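Local coordinates for protein glutathione S-transferase (Pseudomonas protegens, PDB 4IKH) that binds two glutathione molecules per subunit and probably acts as a glutathione transferase, joining the glutathione thiol to electrophilic substrates, at residues Q13-Q18 with T56-T61; F137-A142 with Y199-L204; R173-G178 with A218-R223. All blocks are in the same frame, centred on the assembly; numbering follows the deposited sequence. Where two conformers were deposited one is given.

Contact 1: Q13-Q18 with T56-T61; sequences QKWPAQ and TQDQMT. With GSH (glutathione), chain B.
The indole of Trp15 turns its six-membered edge to Asp58, with CH2 lying 3.8 Å from the backbone O of Asp58, close to the ring plane. One ring face is covered by the neighbouring Lys14, whose CG sits over the ring centre. Trp15 CZ2 also meets Asp58 CB at 3.9 Å. The indole NE1 makes a weak hydrogen bond to Arg51 O, and the ring of His50 meets the indole. Indole and carboxylate stand steeply to one another, their planes 79° apart. With CG anti to the backbone N (chi1 -169°), Lys14 runs out across the indole face and bends only at its last bond, bringing NZ to 3.1 Å from OD1 of Asp58 in a salt bridge whose hydrogen bond is weak. Thr56 makes the shorter bond to that oxygen: its OG1 donates to OD1 of Asp58 over 2.6 Å, arriving from above the carboxylate plane. The other oxygen, OD2, accepts from the backbone N of Ser53, which leaves both carboxylate oxygens engaged in this buried position. Exchanging the aspartate for an alanine is likely to leave the Lys14 ammonium, the Thr56 hydroxyl and the Ser53 N-H without their mate. Further along, Thr61 OG1 donates to Asp58 O at 3.0 Å, and the same hydroxyl caps helix 62-65 through a weak bond from Phe64 N. The type I turn from Gln57 to Met60 presents Gln59 to the ligand: Gln59 NE2 donates to glutathione O32 over 2.9 Å, nearly straight at 171°, and the CE methyl of Met60 (selenomethionine) touches the same oxygen. The case illustrates how the loop after the second strand of the thioredoxin-like domain in glutathione transferases can grip the glycyl carboxylate of glutathione.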
loop_
_atom_site.group_PDB
_atom_site.type_symbol
_atom_site.label_atom_id
_atom_site.label_comp_id
_atom_site.label_asym_id
_atom_site.label_seq_id
_atom_site.Cartn_x
_atom_site.Cartn_y
_atom_site.Cartn_z
ATOM N N GLN A 13 -19.661 -10.550 -18.914
ATOM C CA GLN A 13 -21.088 -10.491 -19.191
ATOM C C GLN A 13 -21.549 -9.036 -19.213
ATOM O O GLN A 13 -22.555 -8.701 -19.843
ATOM C CB GLN A 13 -21.876 -11.294 -18.151
ATOM C CG GLN A 13 -23.376 -11.374 -18.429
ATOM C CD GLN A 13 -24.110 -12.268 -17.445
ATOM O OE1 GLN A 13 -23.523 -13.183 -16.865
ATOM N NE2 GLN A 13 -25.399 -12.005 -17.250
ATOM N N LYS A 14 -20.806 -8.173 -18.525
ATOM C CA LYS A 14 -21.098 -6.745 -18.527
ATOM C C LYS A 14 -20.110 -5.997 -19.424
ATOM O O LYS A 14 -20.469 -5.001 -20.059
ATOM C CB LYS A 14 -21.056 -6.179 -17.105
ATOM C CG LYS A 14 -21.613 -4.768 -17.000
ATOM C CD LYS A 14 -21.630 -4.270 -15.566
ATOM C CE LYS A 14 -22.777 -3.289 -15.337
ATOM N NZ LYS A 14 -22.798 -2.148 -16.302
ATOM N N TRP A 15 -18.871 -6.479 -19.476
ATOM C CA TRP A 15 -17.847 -5.868 -20.319
ATOM C C TRP A 15 -17.225 -6.890 -21.270
ATOM O O TRP A 15 -16.124 -7.391 -21.019
ATOM C CB TRP A 15 -16.773 -5.202 -19.454
ATOM C CG TRP A 15 -17.303 -4.058 -18.622
ATOM C CD1 TRP A 15 -17.605 -2.798 -19.058
ATOM C CD2 TRP A 15 -17.598 -4.076 -17.216
ATOM N NE1 TRP A 15 -18.066 -2.033 -18.011
ATOM C CE2 TRP A 15 -18.074 -2.795 -16.870
ATOM C CE3 TRP A 15 -17.508 -5.052 -16.217
ATOM C CZ2 TRP A 15 -18.456 -2.465 -15.568
ATOM C CZ3 TRP A 15 -17.889 -4.721 -14.924
ATOM C CH2 TRP A 15 -18.357 -3.440 -14.613
ATOM N N PRO A 16 -17.931 -7.198 -22.372
ATOM C CA PRO A 16 -17.470 -8.191 -23.349
ATOM C C PRO A 16 -16.262 -7.671 -24.115
ATOM O O PRO A 16 -16.221 -6.486 -24.461
ATOM C CB PRO A 16 -18.669 -8.344 -24.297
ATOM C CG PRO A 16 -19.834 -7.712 -23.586
ATOM C CD PRO A 16 -19.235 -6.629 -22.747
ATOM N N ALA A 17 -15.291 -8.544 -24.374
ATOM C CA ALA A 17 -14.049 -8.127 -25.014
ATOM C C ALA A 17 -14.141 -8.077 -26.540
ATOM O O ALA A 17 -14.284 -9.111 -27.199
ATOM C CB ALA A 17 -12.902 -9.026 -24.577
ATOM N N GLN A 18 -14.057 -6.865 -27.087
ATOM C CA GLN A 18 -13.932 -6.672 -28.527
ATOM C C GLN A 18 -12.591 -7.252 -28.950
ATOM O O GLN A 18 -12.450 -7.791 -30.049
ATOM C CB GLN A 18 -13.971 -5.181 -28.879
ATOM C CG GLN A 18 -15.037 -4.366 -28.141
ATOM C CD GLN A 18 -16.424 -4.492 -28.749
ATOM O OE1 GLN A 18 -16.661 -4.074 -29.887
ATOM N NE2 GLN A 18 -17.354 -5.060 -27.987
ATOM N N THR A 56 -23.814 4.691 -12.010
ATOM C CA THR A 56 -24.738 3.572 -12.135
ATOM C C THR A 56 -24.347 2.450 -11.176
ATOM O O THR A 56 -24.917 1.357 -11.219
ATOM C CB THR A 56 -24.758 3.030 -13.573
ATOM O OG1 THR A 56 -23.575 2.261 -13.815
ATOM C CG2 THR A 56 -24.811 4.177 -14.569
ATOM N N GLN A 57 -23.371 2.738 -10.314
ATOM C CA GLN A 57 -22.872 1.783 -9.324
ATOM C C GLN A 57 -22.351 0.486 -9.943
ATOM O O GLN A 57 -22.584 -0.596 -9.406
ATOM C CB GLN A 57 -23.942 1.477 -8.270
ATOM C CG GLN A 57 -24.144 2.582 -7.248
ATOM C CD GLN A 57 -24.069 2.068 -5.819
ATOM O OE1 GLN A 57 -24.813 1.165 -5.429
ATOM N NE2 GLN A 57 -23.159 2.636 -5.033
ATOM N N ASP A 58 -21.635 0.603 -11.060
ATOM C CA ASP A 58 -21.104 -0.562 -11.766
ATOM C C ASP A 58 -20.067 -1.337 -10.952
ATOM O O ASP A 58 -19.788 -2.502 -11.239
ATOM C CB ASP A 58 -20.488 -0.150 -13.106
ATOM C CG ASP A 58 -21.528 0.181 -14.152
ATOM O OD1 ASP A 58 -22.713 -0.150 -13.942
ATOM O OD2 ASP A 58 -21.154 0.766 -15.190
ATOM N N GLN A 59 -19.495 -0.689 -9.943
ATOM C CA GLN A 59 -18.455 -1.322 -9.140
ATOM C C GLN A 59 -19.042 -2.202 -8.035
ATOM O O GLN A 59 -18.298 -2.844 -7.289
ATOM C CB GLN A 59 -17.500 -0.276 -8.550
ATOM C CG GLN A 59 -17.995 0.412 -7.276
ATOM C CD GLN A 59 -18.866 1.620 -7.555
ATOM O OE1 GLN A 59 -19.539 1.694 -8.583
ATOM N NE2 GLN A 59 -18.853 2.579 -6.637
HETATM N N MSE A 60 -20.373 -2.238 -7.947
HETATM C CA MSE A 60 -21.064 -3.013 -6.920
HETATM C C MSE A 60 -21.722 -4.263 -7.503
HETATM O O MSE A 60 -22.166 -5.139 -6.765
HETATM C CB MSE A 60 -22.109 -2.148 -6.213
HETATM C CG MSE A 60 -21.529 -0.910 -5.541
HETATM SE SE MSE A 60 -20.350 -1.367 -4.048
HETATM C CE MSE A 60 -19.569 0.401 -3.746
ATOM N N THR A 61 -21.770 -4.337 -8.831
ATOM C CA THR A 61 -22.353 -5.480 -9.529
ATOM C C THR A 61 -21.538 -6.743 -9.256
ATOM O O THR A 61 -20.316 -6.671 -9.093
ATOM C CB THR A 61 -22.420 -5.236 -11.052
ATOM O OG1 THR A 61 -21.092 -5.147 -11.592
ATOM C CG2 THR A 61 -23.183 -3.948 -11.357
HETATM N N1 GSH B . -5.798 0.618 -2.950
HETATM C CA1 GSH B . -6.649 0.636 -4.088
HETATM C C1 GSH B . -5.838 0.683 -5.351
HETATM O O11 GSH B . -4.722 1.277 -5.356
HETATM O O12 GSH B . -6.257 0.135 -6.424
HETATM C CB1 GSH B . -7.523 1.845 -4.039
HETATM C CG1 GSH B . -8.473 1.793 -5.237
HETATM C CD1 GSH B . -9.529 2.867 -5.130
HETATM O OE1 GSH B . -9.599 3.571 -4.145
HETATM N N2 GSH B . -10.468 3.066 -6.229
HETATM C CA2 GSH B . -11.470 4.079 -6.134
HETATM C C2 GSH B . -12.795 3.353 -6.282
HETATM O O2 GSH B . -12.871 2.405 -7.069
HETATM C CB2 GSH B . -11.329 5.075 -7.244
HETATM S SG2 GSH B . -9.743 5.888 -7.225
HETATM N N3 GSH B . -13.970 3.741 -5.525
HETATM C CA3 GSH B . -15.211 3.020 -5.720
HETATM C C3 GSH B . -15.872 2.795 -4.403
HETATM O O31 GSH B . -15.199 2.853 -3.339
HETATM O O32 GSH B . -17.104 2.544 -4.366
#

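Contact 2: F137-A142 with Y199-L204; sequences FFNKFA and YEAGEL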
loop_
_atom_site.group_PDB
_atom_site.type_symbol
_atom_site.label_atom_id
_atom_site.label_comp_id
_atom_site.label_asym_id
_atom_site.label_seq_id
_atom_site.Cartn_x
_atom_site.Cartn_y
_atom_site.Cartn_z
ATOM N N PHE A 137 -12.350 13.884 0.626
ATOM C CA PHE A 137 -13.629 13.738 1.305
ATOM C C PHE A 137 -13.981 15.010 2.073
ATOM O O PHE A 137 -15.092 15.536 1.951
ATOM C CB PHE A 137 -13.636 12.530 2.248
ATOM C CG PHE A 137 -14.937 12.366 3.010
ATOM C CD1 PHE A 137 -16.055 11.829 2.392
ATOM C CD2 PHE A 137 -15.039 12.770 4.337
ATOM C CE1 PHE A 137 -17.262 11.680 3.089
ATOM C CE2 PHE A 137 -16.238 12.626 5.041
ATOM C CZ PHE A 137 -17.346 12.086 4.414
ATOM N N PHE A 138 -13.028 15.523 2.844
ATOM C CA PHE A 138 -13.298 16.672 3.707
ATOM C C PHE A 138 -13.254 18.053 3.041
ATOM O O PHE A 138 -13.597 19.050 3.679
ATOM C CB PHE A 138 -12.391 16.638 4.941
ATOM C CG PHE A 138 -12.740 15.540 5.899
ATOM C CD1 PHE A 138 -13.923 15.592 6.630
ATOM C CD2 PHE A 138 -11.911 14.438 6.051
ATOM C CE1 PHE A 138 -14.266 14.567 7.506
ATOM C CE2 PHE A 138 -12.244 13.414 6.927
ATOM C CZ PHE A 138 -13.424 13.480 7.659
ATOM N N ASN A 139 -12.859 18.113 1.772
ATOM C CA ASN A 139 -12.759 19.392 1.067
ATOM C C ASN A 139 -13.616 19.465 -0.199
ATOM O O ASN A 139 -13.969 20.549 -0.660
ATOM C CB ASN A 139 -11.295 19.693 0.715
ATOM C CG ASN A 139 -11.081 21.132 0.284
ATOM O OD1 ASN A 139 -11.254 22.053 1.081
ATOM N ND2 ASN A 139 -10.687 21.333 -0.976
ATOM N N LYS A 140 -13.954 18.308 -0.756
ATOM C CA LYS A 140 -14.624 18.255 -2.051
ATOM C C LYS A 140 -15.977 17.540 -1.959
ATOM O O LYS A 140 -16.912 17.860 -2.697
ATOM C CB LYS A 140 -13.706 17.563 -3.070
ATOM C CG LYS A 140 -14.274 17.398 -4.471
ATOM C CD LYS A 140 -14.523 18.734 -5.134
ATOM C CE LYS A 140 -14.933 18.559 -6.588
ATOM N NZ LYS A 140 -14.913 19.869 -7.317
ATOM N N PHE A 141 -16.081 16.588 -1.036
ATOM C CA PHE A 141 -17.272 15.750 -0.949
ATOM C C PHE A 141 -18.065 15.998 0.330
ATOM O O PHE A 141 -17.982 17.081 0.916
ATOM C CB PHE A 141 -16.886 14.276 -1.087
ATOM C CG PHE A 141 -16.129 13.975 -2.346
ATOM C CD1 PHE A 141 -16.605 14.406 -3.576
ATOM C CD2 PHE A 141 -14.923 13.287 -2.301
ATOM C CE1 PHE A 141 -15.901 14.141 -4.742
ATOM C CE2 PHE A 141 -14.214 13.022 -3.462
ATOM C CZ PHE A 141 -14.704 13.449 -4.683
ATOM N N ALA A 142 -18.831 14.996 0.757
ATOM C CA ALA A 142 -19.794 15.163 1.850
ATOM C C ALA A 142 -19.177 15.737 3.119
ATOM O O ALA A 142 -19.844 16.441 3.881
ATOM C CB ALA A 142 -20.483 13.846 2.153
ATOM N N TYR A 199 -9.479 17.912 -6.551
ATOM C CA TYR A 199 -9.741 18.117 -5.129
ATOM C C TYR A 199 -9.627 19.584 -4.706
ATOM O O TYR A 199 -10.045 19.946 -3.600
ATOM C CB TYR A 199 -8.793 17.264 -4.290
ATOM C CG TYR A 199 -9.156 15.800 -4.230
ATOM C CD1 TYR A 199 -10.278 15.310 -4.890
ATOM C CD2 TYR A 199 -8.388 14.905 -3.492
ATOM C CE1 TYR A 199 -10.615 13.976 -4.828
ATOM C CE2 TYR A 199 -8.721 13.563 -3.422
ATOM C CZ TYR A 199 -9.837 13.104 -4.089
ATOM O OH TYR A 199 -10.178 11.763 -4.019
ATOM N N GLU A 200 -9.053 20.417 -5.575
ATOM C CA GLU A 200 -8.939 21.857 -5.323
ATOM C C GLU A 200 -8.202 22.206 -4.023
ATOM O O GLU A 200 -8.501 23.218 -3.383
ATOM C CB GLU A 200 -10.328 22.515 -5.339
ATOM C CG GLU A 200 -11.069 22.389 -6.670
ATOM C CD GLU A 200 -12.465 22.993 -6.632
ATOM O OE1 GLU A 200 -13.148 22.876 -5.591
ATOM O OE2 GLU A 200 -12.881 23.589 -7.648
ATOM N N ALA A 201 -7.225 21.385 -3.652
ATOM C CA ALA A 201 -6.535 21.540 -2.374
ATOM C C ALA A 201 -5.120 22.088 -2.531
ATOM O O ALA A 201 -4.312 22.015 -1.595
ATOM C CB ALA A 201 -6.499 20.203 -1.639
ATOM N N GLY A 202 -4.812 22.625 -3.708
ATOM C CA GLY A 202 -3.471 23.112 -3.985
ATOM C C GLY A 202 -3.036 24.203 -3.024
ATOM O O GLY A 202 -1.935 24.156 -2.466
ATOM N N GLU A 203 -3.909 25.183 -2.822
ATOM C CA GLU A 203 -3.611 26.277 -1.907
ATOM C C GLU A 203 -3.628 25.754 -0.473
ATOM O O GLU A 203 -2.738 26.071 0.319
ATOM C CB GLU A 203 -4.631 27.402 -2.072
ATOM C CG GLU A 203 -5.117 27.626 -3.491
ATOM C CD GLU A 203 -4.189 28.495 -4.292
ATOM O OE1 GLU A 203 -3.082 28.794 -3.797
ATOM O OE2 GLU A 203 -4.569 28.891 -5.415
ATOM N N LEU A 204 -4.637 24.935 -0.174
ATOM C CA LEU A 204 -4.829 24.308 1.137
ATOM C C LEU A 204 -3.560 23.655 1.695
ATOM O O LEU A 204 -3.199 23.882 2.853
ATOM C CB LEU A 204 -5.944 23.254 1.042
ATOM C CG LEU A 204 -6.762 22.884 2.279
ATOM C CD1 LEU A 204 -7.349 24.116 2.941
ATOM C CD2 LEU A 204 -7.884 21.920 1.903
#
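Asn139 reaches across to the loop with its amide nitrogen, ND2 donating to the backbone O of Tyr199 over 3.0 Å. The acceptor lies in the plane of the amide and the donor almost in line with the C=O bond (168°), although the N-H...O angle is bent, at 145°. A first torsion of -166°, which sets CG opposite the backbone N, carries the amide off the last turn of the helix; the other end of the Asn139 amide, OD1, rests 3.5 Å from CD2 of Leu204, an apolar neighbour that comes from the opposite direction. Lys140 follows with a looser link: NZ stands 3.9 Å from OE1 of Glu200, a long salt bridge at an exposed glutamate. Apolar contact completes the set, Phe141 CE2 meeting Tyr199 CE1 at 4.0 Å, while the tyrosine also touches a bound glutathione. Ala201 is also backbone-bonded to Leu195 of helix 183-196. The contact thus joins the C-terminal end of helix 111-140 to the chain leaving helix 183-196, with Leu152 and Val156 of helix 150-170 packed against Asn139 and Leu204, and Trp191 and Asn194 of helix 183-196 against Tyr199.

Contact 3: R173-G178 with A218-R223; sequences REWIMG and AKFVAR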
loop_
_atom_site.group_PDB
_atom_site.type_symbol
_atom_site.label_atom_id
_atom_site.label_comp_id
_atom_site.label_asym_id
_atom_site.label_seq_id
_atom_site.Cartn_x
_atom_site.Cartn_y
_atom_site.Cartn_z
ATOM N N ARG A 173 17.132 15.103 -7.964
ATOM C CA ARG A 173 16.807 13.919 -8.755
ATOM C C ARG A 173 15.888 14.241 -9.926
ATOM O O ARG A 173 15.020 15.106 -9.828
ATOM C CB ARG A 173 16.144 12.843 -7.881
ATOM C CG ARG A 173 16.947 12.427 -6.667
ATOM C CD ARG A 173 16.249 11.307 -5.900
ATOM N NE ARG A 173 17.022 10.913 -4.728
ATOM C CZ ARG A 173 17.373 9.664 -4.442
ATOM N NH1 ARG A 173 17.009 8.665 -5.239
ATOM N NH2 ARG A 173 18.086 9.413 -3.351
ATOM N N GLU A 174 16.071 13.522 -11.027
ATOM C CA GLU A 174 15.155 13.614 -12.156
ATOM C C GLU A 174 13.774 13.035 -11.838
ATOM O O GLU A 174 12.747 13.625 -12.182
ATOM C CB GLU A 174 15.744 12.878 -13.346
ATOM C CG GLU A 174 17.041 13.496 -13.839
ATOM C CD GLU A 174 17.428 12.966 -15.194
ATOM O OE1 GLU A 174 16.527 12.872 -16.057
ATOM O OE2 GLU A 174 18.617 12.631 -15.395
ATOM N N TRP A 175 13.766 11.863 -11.199
ATOM C CA TRP A 175 12.532 11.180 -10.799
ATOM C C TRP A 175 12.728 10.583 -9.413
ATOM O O TRP A 175 13.809 10.692 -8.836
ATOM C CB TRP A 175 12.202 10.042 -11.773
ATOM C CG TRP A 175 12.065 10.473 -13.213
ATOM C CD1 TRP A 175 13.005 10.361 -14.202
ATOM C CD2 TRP A 175 10.911 11.060 -13.823
ATOM N NE1 TRP A 175 12.505 10.858 -15.389
ATOM C CE2 TRP A 175 11.220 11.289 -15.181
ATOM C CE3 TRP A 175 9.640 11.411 -13.350
ATOM C CZ2 TRP A 175 10.306 11.866 -16.069
ATOM C CZ3 TRP A 175 8.738 11.986 -14.227
ATOM C CH2 TRP A 175 9.072 12.202 -15.573
ATOM N N ILE A 176 11.697 9.926 -8.889
ATOM C CA ILE A 176 11.777 9.315 -7.564
ATOM C C ILE A 176 13.007 8.418 -7.385
ATOM O O ILE A 176 13.696 8.508 -6.365
ATOM C CB ILE A 176 10.470 8.541 -7.228
ATOM C CG1 ILE A 176 9.304 9.534 -7.088
ATOM C CG2 ILE A 176 10.661 7.704 -5.964
ATOM C CD1 ILE A 176 7.898 8.912 -7.005
HETATM N N MSE A 177 13.287 7.559 -8.364
HETATM C CA MSE A 177 14.473 6.704 -8.294
HETATM C C MSE A 177 15.717 7.353 -8.928
HETATM O O MSE A 177 16.606 6.663 -9.458
HETATM C CB MSE A 177 14.202 5.344 -8.938
HETATM C CG MSE A 177 13.226 4.483 -8.120
HETATM SE SE MSE A 177 13.879 4.302 -6.280
HETATM C CE MSE A 177 15.654 3.597 -6.685
ATOM N N GLY A 178 15.786 8.677 -8.866
ATOM C CA GLY A 178 16.918 9.390 -9.437
ATOM C C GLY A 178 16.800 9.544 -10.939
ATOM O O GLY A 178 15.884 10.216 -11.438
ATOM N N ALA A 218 5.370 18.381 -13.286
ATOM C CA ALA A 218 5.333 19.058 -14.571
ATOM C C ALA A 218 5.934 18.156 -15.645
ATOM O O ALA A 218 5.401 18.060 -16.753
ATOM C CB ALA A 218 6.073 20.410 -14.510
ATOM N N LYS A 219 7.033 17.484 -15.313
ATOM C CA LYS A 219 7.702 16.612 -16.276
ATOM C C LYS A 219 6.854 15.388 -16.600
ATOM O O LYS A 219 6.857 14.897 -17.731
ATOM C CB LYS A 219 9.055 16.163 -15.730
ATOM C CG LYS A 219 10.239 16.707 -16.465
ATOM C CD LYS A 219 11.475 16.626 -15.600
ATOM C CE LYS A 219 11.821 15.208 -15.249
ATOM N NZ LYS A 219 12.915 15.211 -14.241
ATOM N N PHE A 220 6.138 14.903 -15.590
ATOM C CA PHE A 220 5.268 13.739 -15.713
ATOM C C PHE A 220 4.128 13.947 -16.716
ATOM O O PHE A 220 3.929 13.131 -17.618
ATOM C CB PHE A 220 4.695 13.406 -14.330
ATOM C CG PHE A 220 3.857 12.166 -14.292
ATOM C CD1 PHE A 220 4.440 10.911 -14.416
ATOM C CD2 PHE A 220 2.485 12.247 -14.086
ATOM C CE1 PHE A 220 3.655 9.750 -14.355
ATOM C CE2 PHE A 220 1.701 11.100 -14.028
ATOM C CZ PHE A 220 2.293 9.851 -14.169
ATOM N N VAL A 221 3.374 15.029 -16.546
ATOM C CA VAL A 221 2.218 15.295 -17.399
ATOM C C VAL A 221 2.595 15.777 -18.802
ATOM O O VAL A 221 1.722 15.974 -19.644
ATOM C CB VAL A 221 1.273 16.333 -16.770
ATOM C CG1 VAL A 221 0.998 15.990 -15.323
ATOM C CG2 VAL A 221 1.864 17.743 -16.883
ATOM N N ALA A 222 3.885 15.980 -19.056
ATOM C CA ALA A 222 4.330 16.381 -20.389
ATOM C C ALA A 222 4.787 15.166 -21.199
ATOM O O ALA A 222 5.206 15.293 -22.352
ATOM C CB ALA A 222 5.439 17.425 -20.305
ATOM N N ARG A 223 4.725 13.989 -20.583
ATOM C CA ARG A 223 4.964 12.738 -21.297
ATOM C C ARG A 223 3.686 12.376 -22.050
ATOM O O ARG A 223 2.613 12.294 -21.450
ATOM C CB ARG A 223 5.319 11.605 -20.327
ATOM C CG ARG A 223 6.561 11.854 -19.479
ATOM C CD ARG A 223 6.844 10.679 -18.548
ATOM N NE ARG A 223 7.066 9.435 -19.280
ATOM C CZ ARG A 223 8.258 9.024 -19.705
ATOM N NH1 ARG A 223 9.337 9.761 -19.480
ATOM N NH2 ARG A 223 8.372 7.877 -20.361
#
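A classic beta bulge, in which Glu174 and Trp175 both face Gly178, is the element that Lys219 grasps from the end of helix 211-220. The bulge closes over a type I turn from Trp175 to Gly178, with Trp175 N donating to Gly178 O at 2.7 Å and Gly178 N returning a bond to Trp175 O. Lys219 delivers its ammonium to the backbone just beside it: NZ donates to Glu174 O over 2.6 Å, at a C=O...N angle of 117° and tilted somewhat from the carbonyl plane. On its way there the lysine chain lies over one face of the indole. Its CE stands 4.1 Å from the centroid of the six-membered ring of Trp175, a CH-pi contact, and NZ stands 4.5 Å from the centroid of the five-membered ring, a cation-pi contact only 14° off the normal. The chain turns at its third torsion (chi3 62°), which folds its end back toward the carbonyl. One lysine therefore satisfies a backbone acceptor and covers an aromatic face at once. The far end of the ring reaches the helix itself, CZ3 of Trp175 lying 4.3 Å from CB of Phe220 and near the plane of the phenylalanine ring. Arg223 adds its aliphatic part, CD meeting CH2 of Trp175 at 4.0 Å, while its NE is held by a salt bridge to Glu42 and its guanidinium makes a cation-pi contact with Tyr181. Within the same turn as Trp175, Ile176 N donates to Asp185 OD1. Thr182 and Asp185 have the Ser/Thr-x-x-Asp spacing of the N-capping box known from the core helix of the glutathione transferase C-terminal domain, so the contact probably borders that motif.

In the fold
From the N terminus, contact 1 closes first: residues 13-18, ahead of strand 23-27, meet the loop following strand 47-51, so that the first strand-helix-strand unit of the thioredoxin-like domain lies between them. Contacts 2 and 3 come later, in the helical domain, and they cross, since 173-178 falls between the segments of contact 2 and 199-204 between those of contact 3. Contact 2 ties the end of helix 111-140 to the exit of helix 183-196; contact 3 ties the loop entering that helix to the end of helix 211-220. Contacts 1 and 3 lie on opposite sides of the chain's centre, their centres about 34 Å apart, whereas contacts 1 and 2 both include glutathione-pocket residues.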